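PDB 3KZH: probable sugar kinase from Clostridium perfringens, which probably phosphorylates a carbohydrate substrate, as kinases of the pfkB (ribokinase) family do, and binds beta-D-glucopyranose. Local coordinates for residues S129-E132 / I133-A137; S73-E76 / H77-K80. One frame throughout, in Å; residues are numbered along the deposited sequence.

Contact 1: residues S129-E132 / I133-A137; sequences SKRE and IFENA
R131 and E135, one turn apart on the short helix 131-135, join in a salt bridge on its outer side. From CB, the carboxylate chain of E135 starts over the previous turn, with CB 3.5 Å from R131 O. CG comes closer to that carbonyl oxygen, at 3.2 Å, and the chain then runs out extended, so that CD lies at the edge of the guanidinium and in its plane. OE2 takes R131 NH2 at 2.9 Å through its syn lone pair, with a nearly straight N-H...O angle of 163°, while OE1 receives only a weak bond from R131 NE. The two flat groups are turned 68° against each other, so this is not the coplanar two-pronged pairing. R131 reaches its partner because its CG sits between backbone N and carbonyl carbon (chi1 59°) and the chain bends at chi3. Long charged chains suit this side, where R131 is exposed, though both residues also rest on F157 of helix 147-157. Beneath them, E135 N bonds to R131 O at 2.9 Å. On the inner side, the edge of F134 lies near R131 CA; its ring stacks with F157, and I133 packs on L10 and M62 of the central sheet. K130, at the N-cap position, accepts I133 N on its O at 2.9 Å and so closes the first turn. This is a short amphipathic helix, with an i to i+4 salt bridge outside and hydrophobic residues against an alpha/beta sheet.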
# COMPACT_ATOMS: atom_id res chain seq x y z
N SER A 129 15.71 2.99 -25.85
CA SER A 129 15.94 1.58 -25.50
C SER A 129 14.71 0.73 -25.75
O SER A 129 14.82 -0.46 -26.04
CB SER A 129 16.42 1.44 -24.03
OG SER A 129 15.39 1.63 -23.07
N LYS A 130 13.55 1.38 -25.69
CA LYS A 130 12.26 0.72 -25.89
C LYS A 130 11.58 1.13 -27.20
O LYS A 130 10.38 0.94 -27.35
CB LYS A 130 11.32 1.02 -24.71
CG LYS A 130 11.81 0.60 -23.33
CD LYS A 130 12.00 -0.90 -23.21
CE LYS A 130 12.20 -1.33 -21.78
NZ LYS A 130 13.28 -0.58 -21.10
N ARG A 131 12.36 1.66 -28.15
CA ARG A 131 11.84 2.12 -29.45
C ARG A 131 11.02 1.08 -30.23
O ARG A 131 10.05 1.41 -30.89
CB ARG A 131 12.99 2.64 -30.33
CG ARG A 131 14.09 1.61 -30.62
CD ARG A 131 15.05 2.10 -31.66
NE ARG A 131 14.43 2.16 -32.98
CZ ARG A 131 15.10 2.14 -34.13
NH1 ARG A 131 16.43 2.07 -34.15
NH2 ARG A 131 14.43 2.19 -35.28
N GLU A 132 11.39 -0.19 -30.06
CA GLU A 132 10.74 -1.31 -30.72
C GLU A 132 9.32 -1.56 -30.18
O GLU A 132 8.47 -2.10 -30.89
CB GLU A 132 11.60 -2.56 -30.54
CG GLU A 132 11.50 -3.56 -31.65
CD GLU A 132 12.45 -4.71 -31.45
OE1 GLU A 132 13.64 -4.57 -31.81
OE2 GLU A 132 12.01 -5.74 -30.90
N ILE A 133 9.07 -1.15 -28.94
CA ILE A 133 7.75 -1.30 -28.34
C ILE A 133 6.80 -0.27 -28.97
O ILE A 133 5.66 -0.60 -29.29
CB ILE A 133 7.78 -1.16 -26.79
CG1 ILE A 133 8.83 -2.10 -26.17
CG2 ILE A 133 6.38 -1.42 -26.18
CD1 ILE A 133 8.61 -3.62 -26.42
N PHE A 134 7.32 0.93 -29.21
CA PHE A 134 6.57 2.03 -29.84
C PHE A 134 6.31 1.74 -31.31
O PHE A 134 5.16 1.77 -31.75
CB PHE A 134 7.33 3.35 -29.72
CG PHE A 134 7.41 3.90 -28.34
CD1 PHE A 134 6.36 4.67 -27.82
CD2 PHE A 134 8.56 3.70 -27.56
CE1 PHE A 134 6.45 5.26 -26.52
CE2 PHE A 134 8.67 4.28 -26.27
CZ PHE A 134 7.62 5.06 -25.75
N GLU A 135 7.37 1.39 -32.04
CA GLU A 135 7.31 1.09 -33.48
C GLU A 135 6.38 -0.06 -33.90
O GLU A 135 5.75 0.02 -34.96
CB GLU A 135 8.72 0.87 -34.04
CG GLU A 135 9.61 2.09 -33.96
CD GLU A 135 11.04 1.86 -34.41
OE1 GLU A 135 11.58 0.76 -34.18
OE2 GLU A 135 11.64 2.80 -34.99
N ASN A 136 6.28 -1.09 -33.06
CA ASN A 136 5.43 -2.24 -33.36
C ASN A 136 4.04 -2.17 -32.71
O ASN A 136 3.25 -3.11 -32.81
CB ASN A 136 6.13 -3.56 -33.00
CG ASN A 136 7.40 -3.78 -33.80
OD1 ASN A 136 8.50 -3.66 -33.28
ND2 ASN A 136 7.24 -4.08 -35.09
N ALA A 137 3.74 -1.05 -32.05
CA ALA A 137 2.45 -0.82 -31.42
C ALA A 137 1.48 -0.35 -32.48
O ALA A 137 1.82 0.53 -33.28
CB ALA A 137 2.56 0.21 -30.32

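Contact 2: residues S73-E76 / H77-K80; sequences SIVE and HSKK
S78 folds back on V75 in the tight part of this helical turn: its OG donates to V75 O at 2.5 Å, short enough to be read with caution at this resolution. The hydroxyl arrives there because chi1 is 71°, which sets OG between the backbone N and the carbonyl carbon. K79 N bonds to the same oxygen at 3.1 Å, so V75 O has two donors. Serine suits this buried position, since it is small and its polar tip is satisfied by its own helix. I74 O takes S78 N at 2.9 Å, and the side chains of I74 and S78 both touch M85. H77 leans from the same helix onto F41 and Y83, its NE2 making a weak hydrogen bond to E50.

The solvent side is looser. K79 runs out extended beyond CG, beside V75, with CE 3.8 Å from V75 CG1 and NZ close beyond it. There it crosses E76, whose chain bends at chi2 (-54°) to bring OE2 within 3.7 Å of K79 NZ, a long salt bridge. Flexible charged chains suit such an exposed edge, where water can compete for both ends. The whole is a regular amphipathic alpha-helix with i to i+4 backbone bonds, a serine hydroxyl turned back to the i-3 carbonyl, and an i to i+3 ion pair on its outer face.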
# COMPACT_ATOMS: atom_id res chain seq x y z
N SER A 73 2.66 -3.00 -5.58
CA SER A 73 1.19 -2.98 -5.52
C SER A 73 0.59 -2.83 -6.92
O SER A 73 -0.32 -3.57 -7.30
CB SER A 73 0.70 -1.84 -4.63
OG SER A 73 1.14 -1.98 -3.30
N ILE A 74 1.14 -1.88 -7.68
CA ILE A 74 0.73 -1.59 -9.06
C ILE A 74 1.01 -2.82 -9.93
O ILE A 74 0.10 -3.32 -10.59
CB ILE A 74 1.50 -0.36 -9.66
CG1 ILE A 74 1.24 0.91 -8.85
CG2 ILE A 74 1.14 -0.13 -11.13
CD1 ILE A 74 -0.05 1.67 -9.19
N VAL A 75 2.24 -3.36 -9.85
CA VAL A 75 2.65 -4.53 -10.63
C VAL A 75 1.76 -5.73 -10.37
O VAL A 75 1.31 -6.36 -11.33
CB VAL A 75 4.15 -4.89 -10.40
CG1 VAL A 75 4.56 -6.07 -11.30
CG2 VAL A 75 5.02 -3.75 -10.75
N GLU A 76 1.45 -5.99 -9.10
CA GLU A 76 0.57 -7.11 -8.74
C GLU A 76 -0.84 -6.94 -9.28
O GLU A 76 -1.44 -7.90 -9.76
CB GLU A 76 0.54 -7.34 -7.22
CG GLU A 76 1.71 -8.18 -6.68
CD GLU A 76 1.88 -9.53 -7.39
OE1 GLU A 76 0.92 -10.33 -7.42
OE2 GLU A 76 2.98 -9.77 -7.93
N HIS A 77 -1.34 -5.70 -9.28
CA HIS A 77 -2.68 -5.40 -9.80
C HIS A 77 -2.70 -5.57 -11.32
O HIS A 77 -3.68 -6.06 -11.87
CB HIS A 77 -3.12 -3.99 -9.39
CG HIS A 77 -4.52 -3.65 -9.78
ND1 HIS A 77 -5.62 -4.20 -9.15
CD2 HIS A 77 -5.01 -2.81 -10.72
CE1 HIS A 77 -6.72 -3.70 -9.69
NE2 HIS A 77 -6.38 -2.86 -10.64
N SER A 78 -1.58 -5.23 -11.96
CA SER A 78 -1.42 -5.36 -13.41
C SER A 78 -1.40 -6.81 -13.88
O SER A 78 -1.90 -7.10 -14.97
CB SER A 78 -0.19 -4.58 -13.90
OG SER A 78 1.04 -5.17 -13.53
N LYS A 79 -0.85 -7.69 -13.06
CA LYS A 79 -0.78 -9.13 -13.36
C LYS A 79 -2.15 -9.78 -13.12
O LYS A 79 -2.50 -10.75 -13.80
CB LYS A 79 0.29 -9.83 -12.52
CG LYS A 79 1.72 -9.46 -12.86
CD LYS A 79 2.66 -10.04 -11.83
CE LYS A 79 4.11 -9.77 -12.15
NZ LYS A 79 5.00 -10.18 -11.02
N LYS A 80 -2.91 -9.22 -12.19
CA LYS A 80 -4.25 -9.71 -11.86
C LYS A 80 -5.25 -9.35 -12.97
O LYS A 80 -6.02 -10.20 -13.42
CB LYS A 80 -4.71 -9.14 -10.51
CG LYS A 80 -6.11 -9.56 -10.06
CD LYS A 80 -6.60 -8.69 -8.91
CE LYS A 80 -8.08 -8.94 -8.67
NZ LYS A 80 -8.66 -8.04 -7.63

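In the fold
Contact 2 comes first along the chain, on helix 69-81, and contact 1 follows on helix 131-135. Their centres are about 22 Å apart and their nearest atoms about 13 Å, so they do not touch. Both belong to the pfkB-type kinase fold and border the same mixed beta-sheet: helix 69-81 leads into its outermost strand 83-84, while helix 131-135 precedes its strand 139-143. Strands 59-62 and 9-12 lie between those two in the sheet. Helix 69-81 also packs on strand 32-42 of the smaller four-stranded sheet, and S73 meets S73 of the second subunit. Contact 2 therefore links the two sheets near the dimer partner, whereas contact 1 belongs to the helical cover of the larger sheet.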